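Local structure of Cys-Gly metallodipeptidase DUG1 (Saccharomyces cerevisiae, 4G1P) at residues L80-D91 against F159-M170; K94-H102 against F190-D200. The protein hydrolyses the dipeptide Cys-Gly with high specificity as a dinuclear metallopeptidase and serves as the catalytic component of the complex that degrades glutathione in yeast. All coordinates share one frame; numbering follows the deposited sequence.

Overall arrangement
After its N-terminal helices and strand 61-64, the chain lays down strand 83-88 and, directly after it, strand 96-102. It then passes through helix 135-154 and returns as strand 162-168, which slots between these two: its antiparallel pairing with strand 83-88 closes the loop of contact 1, and on its other side it runs parallel to strand 96-102. Beyond helix 178-185 the chain reaches strand 195-198, whose pairing with strand 96-102 closes contact 2. The segments alternate along the sequence, and the two loops therefore cross. Together the contacts knit four neighbouring strands of the six-stranded mixed sheet. The two contacts also touch directly, where Val-164 O lies 2.8 Å from Val-99 N, a probable hydrogen bond.

Contact 1: residues L80-D91 against F159-M170; sequences LPPVILSRFGSD and FPVNLVTCFEGM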
loop_
_atom_site.group_PDB
_atom_site.type_symbol
_atom_site.label_atom_id
_atom_site.label_comp_id
_atom_site.label_asym_id
_atom_site.label_seq_id
_atom_site.Cartn_x
_atom_site.Cartn_y
_atom_site.Cartn_z
ATOM N N LEU A 80 -7.138 -17.631 18.313
ATOM C CA LEU A 80 -8.048 -16.494 18.194
ATOM C C LEU A 80 -8.214 -15.822 19.553
ATOM O O LEU A 80 -8.063 -16.481 20.579
ATOM C CB LEU A 80 -9.416 -16.960 17.676
ATOM C CG LEU A 80 -9.455 -17.415 16.216
ATOM C CD1 LEU A 80 -10.586 -18.397 15.994
ATOM C CD2 LEU A 80 -9.575 -16.232 15.266
ATOM N N PRO A 81 -8.520 -14.508 19.561
ATOM C CA PRO A 81 -8.907 -13.792 20.788
ATOM C C PRO A 81 -10.088 -14.497 21.416
ATOM O O PRO A 81 -10.986 -14.889 20.684
ATOM C CB PRO A 81 -9.371 -12.432 20.271
ATOM C CG PRO A 81 -8.712 -12.263 18.963
ATOM C CD PRO A 81 -8.535 -13.630 18.376
ATOM N N PRO A 82 -10.085 -14.672 22.744
ATOM C CA PRO A 82 -11.152 -15.387 23.459
ATOM C C PRO A 82 -12.466 -14.609 23.476
ATOM O O PRO A 82 -12.414 -13.388 23.545
ATOM C CB PRO A 82 -10.600 -15.476 24.885
ATOM C CG PRO A 82 -9.679 -14.328 24.997
ATOM C CD PRO A 82 -9.039 -14.194 23.658
ATOM N N VAL A 83 -13.611 -15.281 23.399
ATOM C CA VAL A 83 -14.877 -14.579 23.572
ATOM C C VAL A 83 -15.135 -14.595 25.052
ATOM O O VAL A 83 -14.892 -15.612 25.701
ATOM C CB VAL A 83 -16.067 -15.238 22.847
ATOM C CG1 VAL A 83 -17.338 -14.487 23.164
ATOM C CG2 VAL A 83 -15.851 -15.223 21.365
ATOM N N ILE A 84 -15.593 -13.470 25.592
ATOM C CA ILE A 84 -15.690 -13.320 27.035
ATOM C C ILE A 84 -17.126 -13.440 27.491
ATOM O O ILE A 84 -17.941 -12.585 27.196
ATOM C CB ILE A 84 -15.165 -11.960 27.496
ATOM C CG1 ILE A 84 -13.713 -11.758 27.049
ATOM C CG2 ILE A 84 -15.284 -11.857 29.000
ATOM C CD1 ILE A 84 -13.163 -10.378 27.363
ATOM N N LEU A 85 -17.433 -14.514 28.200
ATOM C CA LEU A 85 -18.778 -14.709 28.710
ATOM C C LEU A 85 -18.796 -14.506 30.216
ATOM O O LEU A 85 -17.933 -15.016 30.929
ATOM C CB LEU A 85 -19.293 -16.115 28.380
ATOM C CG LEU A 85 -19.195 -16.658 26.952
ATOM C CD1 LEU A 85 -19.925 -17.974 26.920
ATOM C CD2 LEU A 85 -19.768 -15.705 25.912
ATOM N N SER A 86 -19.782 -13.765 30.700
ATOM C CA SER A 86 -19.954 -13.592 32.126
ATOM C C SER A 86 -21.412 -13.309 32.478
ATOM O O SER A 86 -22.222 -12.971 31.613
ATOM C CB SER A 86 -19.059 -12.470 32.632
ATOM O OG SER A 86 -19.534 -11.209 32.210
ATOM N N ARG A 87 -21.748 -13.473 33.750
ATOM C CA ARG A 87 -23.089 -13.172 34.217
ATOM C C ARG A 87 -22.967 -12.256 35.414
ATOM O O ARG A 87 -21.980 -12.311 36.159
ATOM C CB ARG A 87 -23.856 -14.444 34.597
ATOM C CG ARG A 87 -23.252 -15.738 34.038
ATOM C CD ARG A 87 -24.030 -17.018 34.413
ATOM N NE ARG A 87 -25.140 -17.224 33.497
ATOM C CZ ARG A 87 -25.152 -18.118 32.516
ATOM N NH1 ARG A 87 -24.132 -18.937 32.324
ATOM N NH2 ARG A 87 -26.212 -18.200 31.732
ATOM N N PHE A 88 -23.955 -11.388 35.579
ATOM C CA PHE A 88 -24.084 -10.619 36.808
ATOM C C PHE A 88 -25.504 -10.768 37.337
ATOM O O PHE A 88 -26.465 -10.310 36.722
ATOM C CB PHE A 88 -23.720 -9.146 36.616
ATOM C CG PHE A 88 -23.791 -8.351 37.879
ATOM C CD1 PHE A 88 -24.976 -7.732 38.261
ATOM C CD2 PHE A 88 -22.684 -8.243 38.708
ATOM C CE1 PHE A 88 -25.047 -7.009 39.436
ATOM C CE2 PHE A 88 -22.752 -7.522 39.886
ATOM C CZ PHE A 88 -23.929 -6.906 40.252
ATOM N N GLY A 89 -25.611 -11.419 38.490
ATOM C CA GLY A 89 -26.887 -11.775 39.075
ATOM C C GLY A 89 -27.368 -13.142 38.615
ATOM O O GLY A 89 -27.061 -13.587 37.508
ATOM N N SER A 90 -28.120 -13.820 39.474
ATOM C CA SER A 90 -28.739 -15.085 39.098
ATOM C C SER A 90 -30.062 -15.254 39.813
ATOM O O SER A 90 -30.305 -16.269 40.465
ATOM C CB SER A 90 -27.806 -16.286 39.342
ATOM O OG SER A 90 -27.130 -16.205 40.587
ATOM N N ASP A 91 -30.911 -14.242 39.674
ATOM C CA ASP A 91 -32.252 -14.261 40.239
ATOM C C ASP A 91 -33.227 -14.846 39.229
ATOM O O ASP A 91 -33.462 -14.265 38.176
ATOM C CB ASP A 91 -32.670 -12.849 40.633
ATOM C CG ASP A 91 -34.004 -12.807 41.346
ATOM O OD1 ASP A 91 -34.871 -13.672 41.096
ATOM O OD2 ASP A 91 -34.199 -11.879 42.158
ATOM N N PHE A 159 -30.133 -4.183 41.126
ATOM C CA PHE A 159 -29.916 -4.349 39.690
ATOM C C PHE A 159 -31.140 -5.026 39.070
ATOM O O PHE A 159 -31.577 -6.069 39.539
ATOM C CB PHE A 159 -28.638 -5.141 39.401
ATOM C CG PHE A 159 -28.151 -4.998 37.978
ATOM C CD1 PHE A 159 -27.695 -3.781 37.508
ATOM C CD2 PHE A 159 -28.162 -6.075 37.114
ATOM C CE1 PHE A 159 -27.259 -3.647 36.217
ATOM C CE2 PHE A 159 -27.722 -5.945 35.820
ATOM C CZ PHE A 159 -27.274 -4.729 35.365
ATOM N N PRO A 160 -31.706 -4.426 38.015
ATOM C CA PRO A 160 -33.043 -4.847 37.591
ATOM C C PRO A 160 -33.107 -6.144 36.785
ATOM O O PRO A 160 -34.204 -6.683 36.632
ATOM C CB PRO A 160 -33.521 -3.666 36.745
ATOM C CG PRO A 160 -32.272 -3.045 36.236
ATOM C CD PRO A 160 -31.245 -3.222 37.305
ATOM N N VAL A 161 -31.987 -6.639 36.262
ATOM C CA VAL A 161 -32.037 -7.868 35.474
ATOM C C VAL A 161 -30.849 -8.768 35.772
ATOM O O VAL A 161 -29.976 -8.397 36.525
ATOM C CB VAL A 161 -32.063 -7.598 33.938
ATOM C CG1 VAL A 161 -33.201 -6.651 33.538
ATOM C CG2 VAL A 161 -30.706 -7.073 33.462
ATOM N N ASN A 162 -30.833 -9.959 35.187
ATOM C CA ASN A 162 -29.627 -10.765 35.173
ATOM C C ASN A 162 -28.858 -10.439 33.904
ATOM O O ASN A 162 -29.366 -10.642 32.805
ATOM C CB ASN A 162 -29.957 -12.249 35.208
ATOM C CG ASN A 162 -30.798 -12.631 36.414
ATOM O OD1 ASN A 162 -30.396 -12.443 37.562
ATOM N ND2 ASN A 162 -31.975 -13.164 36.154
ATOM N N LEU A 163 -27.644 -9.919 34.056
ATOM C CA LEU A 163 -26.848 -9.543 32.913
ATOM C C LEU A 163 -25.986 -10.709 32.468
ATOM O O LEU A 163 -25.465 -11.451 33.286
ATOM C CB LEU A 163 -25.976 -8.337 33.238
ATOM C CG LEU A 163 -25.541 -7.632 31.960
ATOM C CD1 LEU A 163 -26.767 -7.029 31.265
ATOM C CD2 LEU A 163 -24.484 -6.574 32.253
ATOM N N VAL A 164 -25.860 -10.879 31.162
ATOM C CA VAL A 164 -25.022 -11.921 30.598
ATOM C C VAL A 164 -24.223 -11.260 29.507
ATOM O O VAL A 164 -24.739 -10.417 28.774
ATOM C CB VAL A 164 -25.846 -13.079 30.020
ATOM C CG1 VAL A 164 -24.961 -14.068 29.284
ATOM C CG2 VAL A 164 -26.578 -13.778 31.127
ATOM N N THR A 165 -22.954 -11.627 29.411
ATOM C CA THR A 165 -22.032 -10.895 28.580
ATOM C C THR A 165 -21.496 -11.783 27.495
ATOM O O THR A 165 -21.314 -12.969 27.697
ATOM C CB THR A 165 -20.885 -10.319 29.432
ATOM O OG1 THR A 165 -20.634 -8.988 29.023
ATOM C CG2 THR A 165 -19.619 -11.072 29.256
ATOM N N CYS A 166 -21.262 -11.203 26.329
ATOM C CA CYS A 166 -20.628 -11.914 25.232
ATOM C C CYS A 166 -19.739 -10.932 24.438
ATOM O O CYS A 166 -20.183 -10.295 23.488
ATOM C CB CYS A 166 -21.689 -12.575 24.344
ATOM S SG CYS A 166 -21.005 -13.490 22.934
ATOM N N PHE A 167 -18.487 -10.802 24.861
ATOM C CA PHE A 167 -17.552 -9.828 24.290
ATOM C C PHE A 167 -16.479 -10.527 23.445
ATOM O O PHE A 167 -15.677 -11.305 23.968
ATOM C CB PHE A 167 -16.879 -9.031 25.416
ATOM C CG PHE A 167 -17.830 -8.175 26.231
ATOM C CD1 PHE A 167 -19.002 -7.676 25.677
ATOM C CD2 PHE A 167 -17.532 -7.849 27.557
ATOM C CE1 PHE A 167 -19.875 -6.873 26.435
ATOM C CE2 PHE A 167 -18.396 -7.044 28.327
ATOM C CZ PHE A 167 -19.565 -6.551 27.762
ATOM N N GLU A 168 -16.462 -10.269 22.141
ATOM C CA GLU A 168 -15.484 -10.926 21.269
ATOM C C GLU A 168 -14.350 -9.974 20.947
ATOM O O GLU A 168 -14.435 -8.781 21.249
ATOM C CB GLU A 168 -16.120 -11.421 19.960
ATOM C CG GLU A 168 -16.526 -10.293 19.007
ATOM C CD GLU A 168 -16.606 -10.732 17.555
ATOM O OE1 GLU A 168 -15.766 -11.547 17.125
ATOM O OE2 GLU A 168 -17.508 -10.260 16.839
ATOM N N GLY A 169 -13.299 -10.508 20.324
ATOM C CA GLY A 169 -12.137 -9.725 19.939
ATOM C C GLY A 169 -11.727 -9.953 18.489
ATOM O O GLY A 169 -10.554 -9.807 18.127
ATOM N N MET A 170 -12.698 -10.305 17.652
ATOM C CA MET A 170 -12.437 -10.476 16.231
ATOM C C MET A 170 -13.431 -9.698 15.379
ATOM O O MET A 170 -13.578 -9.977 14.189
ATOM C CB MET A 170 -12.475 -11.959 15.836
ATOM C CG MET A 170 -11.208 -12.750 16.161
ATOM S SD MET A 170 -9.743 -12.168 15.282
ATOM C CE MET A 170 -9.956 -12.914 13.680
HETATM O O HOH W 1 -13.010 -13.077 19.511
#
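Ile-84 and Phe-167, like Phe-88 and Leu-163, form hydrogen-bonded pairs of an antiparallel ladder between strands 83-88 and 162-168, whose directions differ by 169°. Ile-84 N donates to Phe-167 O at 2.7 Å, and Ile-84 O accepts from Phe-167 N, while Phe-88 and Leu-163 exchange a similar pair. Midway, Thr-165 N binds Ser-86 O.

A second polar group extends the pairing past the strand. The Asn-162 amide meets the backbone of Asp-91 with both ends: OD1 accepts from Asp-91 N at 2.8 Å, and ND2 donates almost straight to Asp-91 O at 2.7 Å, a partner lying in the amide plane. These two bonds fix the amide's rotation. At the far end a water joins Pro-81 O to Gly-169 N.

The aromatic contact is T-shaped. With CG anti to the backbone N (chi1 -178°), Phe-88 turns its ring edge to the face of Phe-159, the centroids 5.3 Å apart and the planes at 86°. Among apolar contacts, Cys-166 SG sits near Val-83 CG1 and Leu-85 CD2; the doubly bent Met-170 chain lays CG against Pro-81 CD (3.6 Å) and brings CE to Leu-80 CD2.

On the side of Phe-88 and Phe-167, helix 135-154 packs against both rings through Val-149 and Leu-142, and helix 39-55 reaches Ser-86; in the mixed sheet of the alpha/beta catalytic domain, strand 61-64 borders strand 83-88, and strand 96-102 borders strand 162-168.

Contact 2: residues K94-H102 against F190-D200; sequences KKTVLVYGH and FKGVDAVCISD
His-102 and Asp-200 meet at the metal site, beyond two parallel strands of the alpha/beta catalytic domain of this M20 metallopeptidase. Asp-200 OD2 lies in plane at the edge of the imidazole, near His-102 CD2, with ring and carboxylate planes 45° apart. Asp-200 and Asp-137 bind a zinc ion here, and His-102 is probably a ligand by similarity to relatives; its ND1 is held by Asp-104 O.

Behind this shell, the ladder brings together His-102, at the end of strand 96-102, and Asp-200, two residues past strand 195-198. Leu-98 N donates to Ala-195 O and Leu-98 O accepts from Cys-197 N, each at 2.9 Å, before Tyr-100 N donates to Cys-197 O. The Tyr-100 ring packs CD1 on Ile-198 CG1, and its hydroxyl bonds Glu-168 OE2. Leu-98 swings its CG opposite the backbone N (chi1 172°), which places CD2 over one face of Phe-190, a CH-pi contact 4.0 Å from the ring centroid.

Farther out, Asp-194 and Thr-96 exchange two bonds: Asp-194 N reaches Thr-96 O, and Thr-96 N meets Asp-194 OD2 from its anti side at 2.8 Å. With an alanine here in place of Asp-194 the carboxylate is gone, and Thr-96 N is likely to be left without its acceptor.

Beside Tyr-100, a water donates to Tyr-100 O and Ser-199 O and accepts from Ser-199 N at 2.8 Å.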
loop_
_atom_site.group_PDB
_atom_site.type_symbol
_atom_site.label_atom_id
_atom_site.label_comp_id
_atom_site.label_asym_id
_atom_site.label_seq_id
_atom_site.Cartn_x
_atom_site.Cartn_y
_atom_site.Cartn_z
ATOM N N LYS A 94 -35.987 -12.715 37.626
ATOM C CA LYS A 94 -35.670 -11.554 36.818
ATOM C C LYS A 94 -35.469 -11.943 35.364
ATOM O O LYS A 94 -35.119 -13.086 35.060
ATOM C CB LYS A 94 -34.435 -10.841 37.360
ATOM C CG LYS A 94 -34.651 -10.186 38.715
ATOM C CD LYS A 94 -33.611 -9.099 38.955
ATOM C CE LYS A 94 -33.829 -8.374 40.268
ATOM N NZ LYS A 94 -33.054 -9.014 41.349
ATOM N N LYS A 95 -35.707 -11.003 34.459
ATOM C CA LYS A 95 -35.375 -11.231 33.063
ATOM C C LYS A 95 -33.849 -11.287 32.863
ATOM O O LYS A 95 -33.071 -10.716 33.636
ATOM C CB LYS A 95 -36.000 -10.151 32.187
ATOM C CG LYS A 95 -37.505 -10.153 32.220
ATOM C CD LYS A 95 -38.064 -8.892 31.576
ATOM C CE LYS A 95 -39.589 -8.821 31.681
ATOM N NZ LYS A 95 -40.156 -7.584 31.064
ATOM N N THR A 96 -33.419 -11.988 31.829
ATOM C CA THR A 96 -32.002 -12.045 31.520
ATOM C C THR A 96 -31.669 -11.293 30.234
ATOM O O THR A 96 -32.176 -11.629 29.170
ATOM C CB THR A 96 -31.538 -13.486 31.402
ATOM O OG1 THR A 96 -31.682 -14.117 32.676
ATOM C CG2 THR A 96 -30.088 -13.537 30.977
ATOM N N VAL A 97 -30.839 -10.263 30.332
ATOM C CA VAL A 97 -30.404 -9.554 29.134
ATOM C C VAL A 97 -28.960 -9.897 28.771
ATOM O O VAL A 97 -28.054 -9.790 29.594
ATOM C CB VAL A 97 -30.528 -8.031 29.279
ATOM C CG1 VAL A 97 -30.097 -7.350 27.996
ATOM C CG2 VAL A 97 -31.948 -7.654 29.612
ATOM N N LEU A 98 -28.762 -10.334 27.534
ATOM C CA LEU A 98 -27.421 -10.576 27.025
ATOM C C LEU A 98 -26.942 -9.317 26.322
ATOM O O LEU A 98 -27.636 -8.782 25.437
ATOM C CB LEU A 98 -27.412 -11.764 26.062
ATOM C CG LEU A 98 -26.119 -12.037 25.284
ATOM C CD1 LEU A 98 -24.960 -12.079 26.227
ATOM C CD2 LEU A 98 -26.196 -13.353 24.560
ATOM N N VAL A 99 -25.773 -8.827 26.736
ATOM C CA VAL A 99 -25.142 -7.722 26.023
ATOM C C VAL A 99 -23.892 -8.184 25.298
ATOM O O VAL A 99 -23.071 -8.921 25.847
ATOM C CB VAL A 99 -24.825 -6.505 26.932
ATOM C CG1 VAL A 99 -26.109 -5.898 27.456
ATOM C CG2 VAL A 99 -23.897 -6.894 28.079
ATOM N N TYR A 100 -23.769 -7.742 24.052
ATOM C CA TYR A 100 -22.629 -8.063 23.203
ATOM C C TYR A 100 -21.893 -6.798 22.789
ATOM O O TYR A 100 -22.517 -5.750 22.548
ATOM C CB TYR A 100 -23.113 -8.780 21.953
ATOM C CG TYR A 100 -22.157 -8.721 20.783
ATOM C CD1 TYR A 100 -22.164 -7.640 19.897
ATOM C CD2 TYR A 100 -21.271 -9.759 20.542
ATOM C CE1 TYR A 100 -21.293 -7.583 18.843
ATOM C CE2 TYR A 100 -20.409 -9.718 19.477
ATOM C CZ TYR A 100 -20.423 -8.631 18.632
ATOM O OH TYR A 100 -19.562 -8.600 17.573
ATOM N N GLY A 101 -20.571 -6.916 22.675
ATOM C CA GLY A 101 -19.717 -5.857 22.168
ATOM C C GLY A 101 -18.385 -6.451 21.741
ATOM O O GLY A 101 -18.207 -7.674 21.734
ATOM N N HIS A 102 -17.430 -5.607 21.387
ATOM C CA HIS A 102 -16.154 -6.142 20.957
ATOM C C HIS A 102 -14.980 -5.322 21.433
ATOM O O HIS A 102 -15.014 -4.085 21.428
ATOM C CB HIS A 102 -16.113 -6.346 19.439
ATOM C CG HIS A 102 -16.111 -5.080 18.635
ATOM N ND1 HIS A 102 -14.951 -4.416 18.292
ATOM C CD2 HIS A 102 -17.125 -4.391 18.054
ATOM C CE1 HIS A 102 -15.257 -3.357 17.560
ATOM N NE2 HIS A 102 -16.568 -3.322 17.398
ATOM N N PHE A 190 -26.245 -19.636 27.063
ATOM C CA PHE A 190 -27.240 -18.623 26.726
ATOM C C PHE A 190 -28.693 -19.097 26.855
ATOM O O PHE A 190 -29.608 -18.417 26.372
ATOM C CB PHE A 190 -27.025 -18.149 25.297
ATOM C CG PHE A 190 -25.694 -17.505 25.069
ATOM C CD1 PHE A 190 -25.128 -16.692 26.038
ATOM C CD2 PHE A 190 -25.002 -17.720 23.888
ATOM C CE1 PHE A 190 -23.903 -16.090 25.827
ATOM C CE2 PHE A 190 -23.777 -17.117 23.674
ATOM C CZ PHE A 190 -23.226 -16.300 24.646
ATOM N N LYS A 191 -28.902 -20.243 27.505
ATOM C CA LYS A 191 -30.218 -20.884 27.539
ATOM C C LYS A 191 -31.344 -19.987 28.056
ATOM O O LYS A 191 -32.435 -19.967 27.479
ATOM C CB LYS A 191 -30.185 -22.216 28.305
ATOM C CG LYS A 191 -30.323 -22.117 29.820
ATOM C CD LYS A 191 -30.346 -23.510 30.458
ATOM C CE LYS A 191 -30.258 -23.467 31.994
ATOM N NZ LYS A 191 -31.552 -23.121 32.677
ATOM N N GLY A 192 -31.089 -19.224 29.109
ATOM C CA GLY A 192 -32.164 -18.463 29.721
ATOM C C GLY A 192 -32.390 -17.052 29.203
ATOM O O GLY A 192 -33.208 -16.311 29.755
ATOM N N VAL A 193 -31.680 -16.682 28.141
ATOM C CA VAL A 193 -31.680 -15.305 27.668
ATOM C C VAL A 193 -33.059 -14.853 27.197
ATOM O O VAL A 193 -33.729 -15.565 26.455
ATOM C CB VAL A 193 -30.640 -15.097 26.547
ATOM C CG1 VAL A 193 -30.747 -13.706 25.997
ATOM C CG2 VAL A 193 -29.238 -15.346 27.074
ATOM N N ASP A 194 -33.480 -13.669 27.631
ATOM C CA ASP A 194 -34.777 -13.140 27.231
ATOM C C ASP A 194 -34.691 -12.043 26.176
ATOM O O ASP A 194 -35.697 -11.664 25.573
ATOM C CB ASP A 194 -35.536 -12.622 28.452
ATOM C CG ASP A 194 -35.776 -13.699 29.466
ATOM O OD1 ASP A 194 -36.287 -14.767 29.075
ATOM O OD2 ASP A 194 -35.425 -13.494 30.644
ATOM N N ALA A 195 -33.490 -11.529 25.957
ATOM C CA ALA A 195 -33.335 -10.360 25.116
ATOM C C ALA A 195 -31.865 -10.105 24.927
ATOM O O ALA A 195 -31.053 -10.478 25.772
ATOM C CB ALA A 195 -34.002 -9.144 25.755
ATOM N N VAL A 196 -31.535 -9.471 23.810
ATOM C CA VAL A 196 -30.166 -9.113 23.513
ATOM C C VAL A 196 -30.077 -7.628 23.186
ATOM O O VAL A 196 -30.863 -7.107 22.385
ATOM C CB VAL A 196 -29.616 -9.948 22.360
ATOM C CG1 VAL A 196 -28.267 -9.395 21.886
ATOM C CG2 VAL A 196 -29.496 -11.401 22.788
ATOM N N CYS A 197 -29.127 -6.951 23.834
ATOM C CA CYS A 197 -28.829 -5.560 23.534
ATOM C C CYS A 197 -27.396 -5.388 23.021
ATOM O O CYS A 197 -26.455 -6.011 23.532
ATOM C CB CYS A 197 -29.027 -4.688 24.764
ATOM S SG CYS A 197 -28.952 -2.969 24.313
ATOM N N ILE A 198 -27.229 -4.544 22.011
ATOM C CA ILE A 198 -25.913 -4.282 21.453
ATOM C C ILE A 198 -25.700 -2.790 21.355
ATOM O O ILE A 198 -26.551 -2.073 20.819
ATOM C CB ILE A 198 -25.766 -4.872 20.045
ATOM C CG1 ILE A 198 -25.735 -6.390 20.096
ATOM C CG2 ILE A 198 -24.492 -4.377 19.388
ATOM C CD1 ILE A 198 -25.768 -7.034 18.712
ATOM N N SER A 199 -24.572 -2.320 21.878
ATOM C CA SER A 199 -24.181 -0.941 21.702
ATOM C C SER A 199 -22.931 -0.916 20.847
ATOM O O SER A 199 -21.823 -1.045 21.350
ATOM C CB SER A 199 -23.907 -0.304 23.055
ATOM O OG SER A 199 -23.720 1.084 22.918
ATOM N N ASP A 200 -23.106 -0.758 19.547
ATOM C CA ASP A 200 -21.993 -0.880 18.625
ATOM C C ASP A 200 -22.251 -0.109 17.340
ATOM O O ASP A 200 -21.853 -0.532 16.257
ATOM C CB ASP A 200 -21.762 -2.352 18.295
ATOM C CG ASP A 200 -20.310 -2.663 17.963
ATOM O OD1 ASP A 200 -19.474 -1.738 17.930
ATOM O OD2 ASP A 200 -20.003 -3.844 17.723
HETATM O O HOH W 2 -34.639 -15.431 32.497
HETATM O O HOH W 3 -22.290 -3.044 23.374
#